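Local coordinates for protein aminoglycoside N(3)-acetyltransferase III (PDB 7LAO) that catalyses acetyl-CoA-dependent N(3)-acetylation of 2-deoxystreptamine aminoglycosides and so confers resistance to gentamicin, kanamycin, tobramycin, neomycin and apramycin, at residues P87-L90 / A91-G94; A224-T227 / I228-Y232; I256-F259 / G260-L264. All blocks are in the same frame, centred on the assembly; numbering follows the deposited sequence.

Interaction 1: residues P87-L90 / A91-G94; sequences PFDL and ATSG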
ATOM      1  N   PRO A  87      -0.915  15.697  15.756  1.00 83.51           N
ATOM      2  CA  PRO A  87      -2.154  15.127  15.222  1.00 78.18           C
ATOM      3  C   PRO A  87      -1.996  14.722  13.768  1.00 69.78           C
ATOM      4  O   PRO A  87      -1.213  15.303  13.008  1.00 67.96           O
ATOM      5  CB  PRO A  87      -3.171  16.266  15.381  1.00 80.15           C
ATOM      6  CG  PRO A  87      -2.556  17.212  16.401  1.00 91.17           C
ATOM      7  CD  PRO A  87      -1.078  17.102  16.172  1.00 84.29           C
ATOM      8  N   PHE A  88      -2.734  13.691  13.388  1.00 76.41           N
ATOM      9  CA  PHE A  88      -2.681  13.213  12.013  1.00 69.94           C
ATOM     10  C   PHE A  88      -3.584  14.099  11.175  1.00 66.53           C
ATOM     11  O   PHE A  88      -4.812  14.014  11.259  1.00 69.88           O
ATOM     12  CB  PHE A  88      -3.100  11.756  11.921  1.00 72.97           C
ATOM     13  CG  PHE A  88      -3.150  11.245  10.521  1.00 68.12           C
ATOM     14  CD1 PHE A  88      -1.989  11.078   9.795  1.00 63.80           C
ATOM     15  CD2 PHE A  88      -4.364  10.954   9.921  1.00 67.45           C
ATOM     16  CE1 PHE A  88      -2.039  10.607   8.502  1.00 60.27           C
ATOM     17  CE2 PHE A  88      -4.410  10.477   8.629  1.00 57.10           C
ATOM     18  CZ  PHE A  88      -3.257  10.314   7.923  1.00 55.01           C
ATOM     19  N   ASP A  89      -2.980  14.970  10.380  1.00 64.21           N
ATOM     20  CA  ASP A  89      -3.728  15.880   9.523  1.00 73.04           C
ATOM     21  C   ASP A  89      -3.559  15.421   8.088  1.00 66.16           C
ATOM     22  O   ASP A  89      -2.429  15.231   7.632  1.00 60.06           O
ATOM     23  CB  ASP A  89      -3.246  17.322   9.683  1.00 79.74           C
ATOM     24  CG  ASP A  89      -3.969  18.285   8.758  1.00 84.01           C
ATOM     25  OD1 ASP A  89      -5.198  18.160   8.585  1.00 87.33           O
ATOM     26  OD2 ASP A  89      -3.300  19.172   8.194  1.00 88.18           O
ATOM     27  N   LEU A  90      -4.685  15.245   7.387  1.00 68.35           N
ATOM     28  CA  LEU A  90      -4.655  14.598   6.076  1.00 63.76           C
ATOM     29  C   LEU A  90      -3.774  15.366   5.099  1.00 63.81           C
ATOM     30  O   LEU A  90      -3.047  14.764   4.294  1.00 61.22           O
ATOM     31  CB  LEU A  90      -6.076  14.481   5.515  1.00 58.01           C
ATOM     32  CG  LEU A  90      -7.133  13.673   6.261  1.00 51.71           C
ATOM     33  CD1 LEU A  90      -8.309  13.390   5.334  1.00 52.04           C
ATOM     34  CD2 LEU A  90      -6.557  12.401   6.800  1.00 45.07           C
ATOM     35  N   ALA A  91      -3.823  16.702   5.164  1.00 61.13           N
ATOM     36  CA  ALA A  91      -3.145  17.542   4.188  1.00 63.06           C
ATOM     37  C   ALA A  91      -1.681  17.780   4.512  1.00 67.50           C
ATOM     38  O   ALA A  91      -0.873  17.958   3.592  1.00 70.50           O
ATOM     39  CB  ALA A  91      -3.852  18.894   4.075  1.00 70.81           C
ATOM     40  N   THR A  92      -1.305  17.793   5.786  1.00 69.84           N
ATOM     41  CA  THR A  92       0.041  18.223   6.124  1.00 67.27           C
ATOM     42  C   THR A  92       0.933  17.119   6.667  1.00 63.37           C
ATOM     43  O   THR A  92       2.155  17.264   6.624  1.00 70.60           O
ATOM     44  CB  THR A  92       0.002  19.384   7.137  1.00 69.51           C
ATOM     45  OG1 THR A  92      -0.642  18.968   8.349  1.00 70.12           O
ATOM     46  CG2 THR A  92      -0.763  20.557   6.551  1.00 74.46           C
ATOM     47  N   SER A  93       0.379  16.020   7.164  1.00 60.61           N
ATOM     48  CA  SER A  93       1.229  15.051   7.830  1.00 57.03           C
ATOM     49  C   SER A  93       2.030  14.252   6.810  1.00 52.74           C
ATOM     50  O   SER A  93       1.526  13.867   5.752  1.00 48.95           O
ATOM     51  CB  SER A  93       0.403  14.130   8.723  1.00 59.46           C
ATOM     52  OG  SER A  93      -0.466  14.856   9.562  1.00 64.45           O
ATOM     53  N   GLY A  94       3.290  14.018   7.133  1.00 57.31           N
ATOM     54  CA  GLY A  94       4.171  13.306   6.240  1.00 49.31           C
ATOM     55  C   GLY A  94       3.790  11.850   6.073  1.00 47.37           C
ATOM     56  O   GLY A  94       3.018  11.268   6.828  1.00 50.34           O
TER
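Asp-89 meets both Thr-92 and Ser-93 within one tight turn of the chain, its side chain gripping the threonine and its backbone the serine. Chi1 near 178° sets the Asp-89 carboxylate opposite its own amide N and beside its carbonyl carbon, which carries it across to Thr-92. Along this side chain, CB packs 3.4 Å from Thr-92 OG1 and also lies near Ser-93 OG. CG keeps the same threonine hydroxyl as its nearest neighbour, while OD1 only skirts Ala-91, 4.0 Å from its backbone N. The tip, OD2, does the real work: Thr-92 OG1 donates to it at 2.7 Å, approaching the anti lone pair, the one turned away from OD1. Thr-92 CG2 touches the same oxygen, so a short, branched hydroxyl residue meets the acid with both its polar and its apolar arm.

The backbone of Asp-89 is bound at both ends. Ser-93 OG accepts a hydrogen bond from Asp-89 N at 2.6 Å, a position reached with chi1 near -50°, the hydroxyl swinging back beside its own amide N. In return, Ser-93 N donates to Asp-89 O at 3.0 Å, closing an alpha-turn, with a weaker bond from Thr-92 N to the same carbonyl. Leu-90 and Ala-91 have helical backbone angles and carry the chain round. A serine here is small enough to fold its hydroxyl onto the chain.

The turn belongs to the long surface connection between strand 56-60 and helix 102-108. The Phe-88 ring stands edge-to-face with Trp-63 and touches Pro-118 and Ser-121. Arg-114, on the outermost strand 113-114 of the mixed sheet, donates to the carbonyls of Leu-90, Ser-93 and Gly-94, tying the turn to that sheet edge.

Interaction 2: residues A224-T227 / I228-Y232; sequences AVET and IAKAY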
ATOM      1  N   ALA A 224       4.667 -13.822   4.509  1.00 38.89           N
ATOM      2  CA  ALA A 224       3.694 -14.478   3.646  1.00 41.86           C
ATOM      3  C   ALA A 224       3.539 -13.742   2.325  1.00 40.03           C
ATOM      4  O   ALA A 224       3.327 -14.371   1.275  1.00 33.57           O
ATOM      5  CB  ALA A 224       2.348 -14.569   4.348  1.00 42.20           C
ATOM      6  N   VAL A 225       3.584 -12.408   2.372  1.00 34.31           N
ATOM      7  CA  VAL A 225       3.451 -11.625   1.152  1.00 33.16           C
ATOM      8  C   VAL A 225       4.513 -12.060   0.143  1.00 29.08           C
ATOM      9  O   VAL A 225       4.191 -12.486  -0.971  1.00 28.82           O
ATOM     10  CB  VAL A 225       3.520 -10.122   1.476  1.00 34.12           C
ATOM     11  CG1 VAL A 225       3.601  -9.304   0.212  1.00 27.67           C
ATOM     12  CG2 VAL A 225       2.249  -9.728   2.292  1.00 37.17           C
ATOM     13  N   GLU A 226       5.778 -12.055   0.568  1.00 30.29           N
ATOM     14  CA  GLU A 226       6.870 -12.460  -0.301  1.00 34.85           C
ATOM     15  C   GLU A 226       6.717 -13.915  -0.738  1.00 37.46           C
ATOM     16  O   GLU A 226       6.901 -14.245  -1.919  1.00 37.98           O
ATOM     17  CB  GLU A 226       8.195 -12.253   0.432  1.00 41.78           C
ATOM     18  CG  GLU A 226       9.389 -12.655  -0.365  1.00 44.21           C
ATOM     19  CD  GLU A 226      10.695 -12.133   0.236  1.00 56.93           C
ATOM     20  OE1 GLU A 226      11.747 -12.400  -0.354  1.00 63.54           O
ATOM     21  OE2 GLU A 226      10.674 -11.460   1.290  1.00 62.23           O
ATOM     22  N   THR A 227       6.394 -14.801   0.204  1.00 32.30           N
ATOM     23  CA  THR A 227       6.266 -16.210  -0.147  1.00 34.17           C
ATOM     24  C   THR A 227       5.208 -16.378  -1.237  1.00 33.30           C
ATOM     25  O   THR A 227       5.452 -17.019  -2.263  1.00 28.81           O
ATOM     26  CB  THR A 227       5.925 -17.031   1.112  1.00 32.79           C
ATOM     27  OG1 THR A 227       6.986 -16.892   2.062  1.00 38.34           O
ATOM     28  CG2 THR A 227       5.768 -18.531   0.805  1.00 36.55           C
ATOM     29  N   ILE A 228       4.063 -15.719  -1.072  1.00 32.40           N
ATOM     30  CA  ILE A 228       2.944 -15.905  -1.989  1.00 32.21           C
ATOM     31  C   ILE A 228       3.235 -15.279  -3.349  1.00 30.59           C
ATOM     32  O   ILE A 228       2.952 -15.883  -4.395  1.00 32.35           O
ATOM     33  CB  ILE A 228       1.655 -15.336  -1.377  1.00 29.52           C
ATOM     34  CG1 ILE A 228       1.213 -16.213  -0.197  1.00 32.58           C
ATOM     35  CG2 ILE A 228       0.559 -15.313  -2.418  1.00 27.72           C
ATOM     36  CD1 ILE A 228       0.197 -15.545   0.688  1.00 38.47           C
ATOM     37  N   ALA A 229       3.811 -14.069  -3.357  1.00 28.79           N
ATOM     38  CA  ALA A 229       4.117 -13.406  -4.615  1.00 24.52           C
ATOM     39  C   ALA A 229       5.104 -14.209  -5.425  1.00 23.99           C
ATOM     40  O   ALA A 229       4.946 -14.347  -6.643  1.00 29.60           O
ATOM     41  CB  ALA A 229       4.671 -11.997  -4.360  1.00 26.30           C
ATOM     42  N   LYS A 230       6.142 -14.730  -4.775  1.00 25.75           N
ATOM     43  CA  LYS A 230       7.097 -15.566  -5.498  1.00 27.27           C
ATOM     44  C   LYS A 230       6.417 -16.784  -6.109  1.00 38.78           C
ATOM     45  O   LYS A 230       6.701 -17.164  -7.259  1.00 33.12           O
ATOM     46  CB  LYS A 230       8.227 -16.007  -4.573  1.00 39.27           C
ATOM     47  CG  LYS A 230       9.142 -14.897  -4.106  1.00 44.97           C
ATOM     48  CD  LYS A 230       9.876 -15.315  -2.827  1.00 58.24           C
ATOM     49  CE  LYS A 230      11.230 -15.866  -3.106  1.00 64.81           C
ATOM     50  NZ  LYS A 230      12.155 -14.707  -3.275  1.00 72.66           N
ATOM     51  N   ALA A 231       5.569 -17.461  -5.328  1.00 29.57           N
ATOM     52  CA  ALA A 231       4.863 -18.620  -5.862  1.00 28.50           C
ATOM     53  C   ALA A 231       3.937 -18.212  -6.997  1.00 27.22           C
ATOM     54  O   ALA A 231       3.863 -18.921  -8.012  1.00 28.19           O
ATOM     55  CB  ALA A 231       4.061 -19.331  -4.760  1.00 29.18           C
ATOM     56  N   TYR A 232       3.290 -17.026  -6.887  1.00 25.25           N
ATOM     57  CA  TYR A 232       2.405 -16.578  -7.959  1.00 24.30           C
ATOM     58  C   TYR A 232       3.190 -16.280  -9.230  1.00 33.02           C
ATOM     59  O   TYR A 232       2.749 -16.606 -10.345  1.00 25.85           O
ATOM     60  CB  TYR A 232       1.607 -15.333  -7.529  1.00 22.74           C
ATOM     61  CG  TYR A 232       0.665 -14.807  -8.594  1.00 26.08           C
ATOM     62  CD1 TYR A 232      -0.591 -15.403  -8.824  1.00 26.66           C
ATOM     63  CD2 TYR A 232       1.015 -13.668  -9.360  1.00 24.55           C
ATOM     64  CE1 TYR A 232      -1.471 -14.903  -9.830  1.00 24.78           C
ATOM     65  CE2 TYR A 232       0.141 -13.160 -10.322  1.00 21.91           C
ATOM     66  CZ  TYR A 232      -1.079 -13.757 -10.543  1.00 24.26           C
ATOM     67  OH  TYR A 232      -1.874 -13.252 -11.553  1.00 27.88           O
TER
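Glu-226 and Lys-230 form an i to i+4 side-chain pair at the start of helix 224-233, on the side away from the buried packing of Ala-224 and Ile-228. The two side chains run alongside each other and point the same way. Glu-226 is extended, and its CG lies 3.7 Å from CD of Lys-230. The lysine leaves the helix with CG beside its own backbone N, which brings its CG to 3.2 Å from Glu-226 O, then bends at chi3 (96°) and chi4 (82°) to bring the ammonium back toward the acid. OE1 of Glu-226 and NZ of Lys-230 end 3.7 Å apart, a long salt bridge.

On the inner side, Ile-228 folds its longer branch back over the preceding turn: CG1 sits 3.2 Å from Ala-224 O and CD1 reaches 4.4 Å from Ala-224 CB. Alanine suits this place because its single methyl lies beside the isoleucine and against Glu-175, while Ile-228 itself reaches Leu-171, both of helix 170-177. Successive i to i+4 backbone bonds join the two turns, such as Ala-229 N to Val-225 O at 2.9 Å. Thr-227 turns its OG1 back to the carbonyl of Asp-223, whose carboxylate takes the amide of Glu-226.

Chemically, the two pairs lie on different sides of the helix, Ala-224 and Ile-228 on the buried one, Glu-226 and Lys-230 on the more open one. A salt bridge this long probably contributes modestly, its partners held together as much by their methylenes as by charge. The acid near the N-terminal end and the base one turn later would probably also be placed favourably with respect to the helix dipole.

Interaction 3: residues I256-F259 / G260-L264; sequences IVSF and GVTYL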
ATOM      1  N   ILE A 256      -4.054 -12.189  -8.025  1.00 22.82           N
ATOM      2  CA  ILE A 256      -3.031 -12.537  -7.051  1.00 22.04           C
ATOM      3  C   ILE A 256      -3.624 -12.703  -5.668  1.00 24.61           C
ATOM      4  O   ILE A 256      -3.117 -13.502  -4.854  1.00 27.45           O
ATOM      5  CB  ILE A 256      -1.887 -11.515  -7.061  1.00 22.46           C
ATOM      6  CG1 ILE A 256      -0.640 -12.172  -6.474  1.00 27.26           C
ATOM      7  CG2 ILE A 256      -2.324 -10.155  -6.317  1.00 20.89           C
ATOM      8  CD1 ILE A 256       0.609 -11.347  -6.700  1.00 31.74           C
ATOM      9  N   VAL A 257      -4.716 -11.986  -5.368  1.00 27.96           N
ATOM     10  CA  VAL A 257      -5.395 -12.194  -4.108  1.00 28.46           C
ATOM     11  C   VAL A 257      -6.060 -13.569  -4.107  1.00 25.94           C
ATOM     12  O   VAL A 257      -5.998 -14.306  -3.119  1.00 28.20           O
ATOM     13  CB  VAL A 257      -6.402 -11.046  -3.869  1.00 29.42           C
ATOM     14  CG1 VAL A 257      -7.472 -11.435  -2.823  1.00 29.83           C
ATOM     15  CG2 VAL A 257      -5.635  -9.822  -3.418  1.00 24.85           C
ATOM     16  N   SER A 258      -6.723 -13.930  -5.203  1.00 26.83           N
ATOM     17  CA  SER A 258      -7.373 -15.251  -5.267  1.00 28.71           C
ATOM     18  C   SER A 258      -6.331 -16.374  -5.152  1.00 28.27           C
ATOM     19  O   SER A 258      -6.498 -17.334  -4.387  1.00 29.51           O
ATOM     20  CB  SER A 258      -8.135 -15.362  -6.579  1.00 39.94           C
ATOM     21  OG  SER A 258      -8.709 -16.646  -6.689  1.00 59.50           O
ATOM     22  N   PHE A 259      -5.194 -16.200  -5.848  1.00 26.91           N
ATOM     23  CA  PHE A 259      -4.096 -17.141  -5.697  1.00 30.07           C
ATOM     24  C   PHE A 259      -3.653 -17.222  -4.250  1.00 26.54           C
ATOM     25  O   PHE A 259      -3.435 -18.307  -3.713  1.00 27.77           O
ATOM     26  CB  PHE A 259      -2.905 -16.726  -6.567  1.00 30.54           C
ATOM     27  CG  PHE A 259      -1.715 -17.624  -6.378  1.00 34.38           C
ATOM     28  CD1 PHE A 259      -0.736 -17.359  -5.423  1.00 28.57           C
ATOM     29  CD2 PHE A 259      -1.622 -18.808  -7.123  1.00 34.84           C
ATOM     30  CE1 PHE A 259       0.369 -18.297  -5.279  1.00 28.16           C
ATOM     31  CE2 PHE A 259      -0.537 -19.663  -6.973  1.00 39.94           C
ATOM     32  CZ  PHE A 259       0.428 -19.402  -6.051  1.00 27.77           C
ATOM     33  N   GLY A 260      -3.480 -16.071  -3.615  1.00 25.42           N
ATOM     34  CA  GLY A 260      -2.995 -16.043  -2.248  1.00 31.28           C
ATOM     35  C   GLY A 260      -3.940 -16.748  -1.284  1.00 33.40           C
ATOM     36  O   GLY A 260      -3.494 -17.461  -0.380  1.00 28.38           O
ATOM     37  N   VAL A 261      -5.251 -16.587  -1.484  1.00 31.72           N
ATOM     38  CA  VAL A 261      -6.207 -17.265  -0.607  1.00 36.98           C
ATOM     39  C   VAL A 261      -6.111 -18.781  -0.821  1.00 35.47           C
ATOM     40  O   VAL A 261      -6.067 -19.557   0.137  1.00 35.47           O
ATOM     41  CB  VAL A 261      -7.639 -16.717  -0.841  1.00 31.45           C
ATOM     42  CG1 VAL A 261      -8.696 -17.483  -0.005  1.00 37.01           C
ATOM     43  CG2 VAL A 261      -7.734 -15.251  -0.472  1.00 30.71           C
ATOM     44  N   THR A 262      -6.041 -19.207  -2.085  1.00 31.63           N
ATOM     45  CA  THR A 262      -5.885 -20.615  -2.429  1.00 34.04           C
ATOM     46  C   THR A 262      -4.603 -21.192  -1.831  1.00 36.41           C
ATOM     47  O   THR A 262      -4.607 -22.271  -1.235  1.00 35.22           O
ATOM     48  CB  THR A 262      -5.846 -20.748  -3.962  1.00 46.49           C
ATOM     49  OG1 THR A 262      -7.037 -20.182  -4.518  1.00 56.62           O
ATOM     50  CG2 THR A 262      -5.708 -22.210  -4.403  1.00 45.96           C
ATOM     51  N   TYR A 263      -3.482 -20.498  -2.055  1.00 31.84           N
ATOM     52  CA  TYR A 263      -2.194 -20.874  -1.480  1.00 34.04           C
ATOM     53  C   TYR A 263      -2.299 -21.059   0.025  1.00 32.64           C
ATOM     54  O   TYR A 263      -1.842 -22.067   0.574  1.00 34.51           O
ATOM     55  CB  TYR A 263      -1.144 -19.777  -1.805  1.00 30.52           C
ATOM     56  CG  TYR A 263       0.269 -20.158  -1.337  1.00 33.63           C
ATOM     57  CD1 TYR A 263       1.141 -20.826  -2.189  1.00 33.46           C
ATOM     58  CD2 TYR A 263       0.703 -19.895  -0.031  1.00 37.25           C
ATOM     59  CE1 TYR A 263       2.446 -21.216  -1.778  1.00 39.63           C
ATOM     60  CE2 TYR A 263       2.003 -20.293   0.395  1.00 40.99           C
ATOM     61  CZ  TYR A 263       2.860 -20.945  -0.486  1.00 38.88           C
ATOM     62  OH  TYR A 263       4.116 -21.326  -0.066  1.00 43.53           O
ATOM     63  N   LEU A 264      -2.855 -20.063   0.722  1.00 33.35           N
ATOM     64  CA  LEU A 264      -2.917 -20.156   2.177  1.00 38.34           C
ATOM     65  C   LEU A 264      -3.818 -21.309   2.624  1.00 40.90           C
ATOM     66  O   LEU A 264      -3.537 -21.977   3.633  1.00 43.06           O
ATOM     67  CB  LEU A 264      -3.392 -18.827   2.774  1.00 39.91           C
ATOM     68  CG  LEU A 264      -2.352 -17.684   2.804  1.00 38.17           C
ATOM     69  CD1 LEU A 264      -2.988 -16.342   3.150  1.00 34.62           C
ATOM     70  CD2 LEU A 264      -1.204 -17.982   3.774  1.00 33.85           C
TER
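Phe-259 and Tyr-263, one helical turn apart, send their aromatic rings off the same side of helix 253-268. In both residues CG lies anti to the backbone N (chi1 176° and -175°), which directs the two rings alike, close enough to touch. They cross obliquely: CE1 of Phe-259 comes within 4.1 Å of CD1 of Tyr-263, and CZ touches that same carbon. Nearer the backbone, CD1 of the phenylalanine comes 3.5 Å from the N of Gly-260. Two broad, flat side chains thus make one apolar patch, the tyrosine carrying its hydroxyl beyond the region of contact.

Val-257 and Val-261 form a second i to i+4 pair, CG1 to CG2 at 4.5 Å. Their beta-branched methyls fit beside the helix backbone, CG2 of Val-261 also lying 3.3 Å from Val-257 O.

On the exposed side, Thr-262 turns OG1 back beside its own backbone N and donates to Ser-258 O at 2.9 Å. The hydroxyl arrives from above the carbonyl plane, 38° out of it, while Thr-262 N bonds the same oxygen at 3.0 Å in the ordinary helical manner. Ser-258 O thus takes two donors from one residue, and the threonine hydroxyl finds an acceptor within its own helix. The backbone bond from Tyr-263 N to Phe-259 O, 2.7 Å, joins the same two residues as the aromatic contact.

Helix 253-268 directly follows strand 246-252. Its aromatic side packs on helix 224-233, Phe-259 standing edge-to-face to Tyr-232 and both rings touching Ile-228, whereas Val-257 and Val-261 face helix 170-177 through Val-170, Tyr-173 and Ile-177.

Interactions 2 and 3 share one interface, their centres about 9 Å apart. Ile-228 CG2 packs 3.6 Å from Gly-260 CA, directly on the backbone of the other helix. At one end of this seam Thr-227 CG2 lies 3.4 Å from Tyr-263 OH; at the other Tyr-232 CD1 meets Phe-259 CG at 3.5 Å. Interaction 1 stands apart, across the centre of the chain, its centre about 33 Å from that of interaction 2 and about 34 Å from that of interaction 3. All three are local structural contacts within the antibiotic N-acetyltransferase family region, one shaping a surface turn and two forming a helix pair.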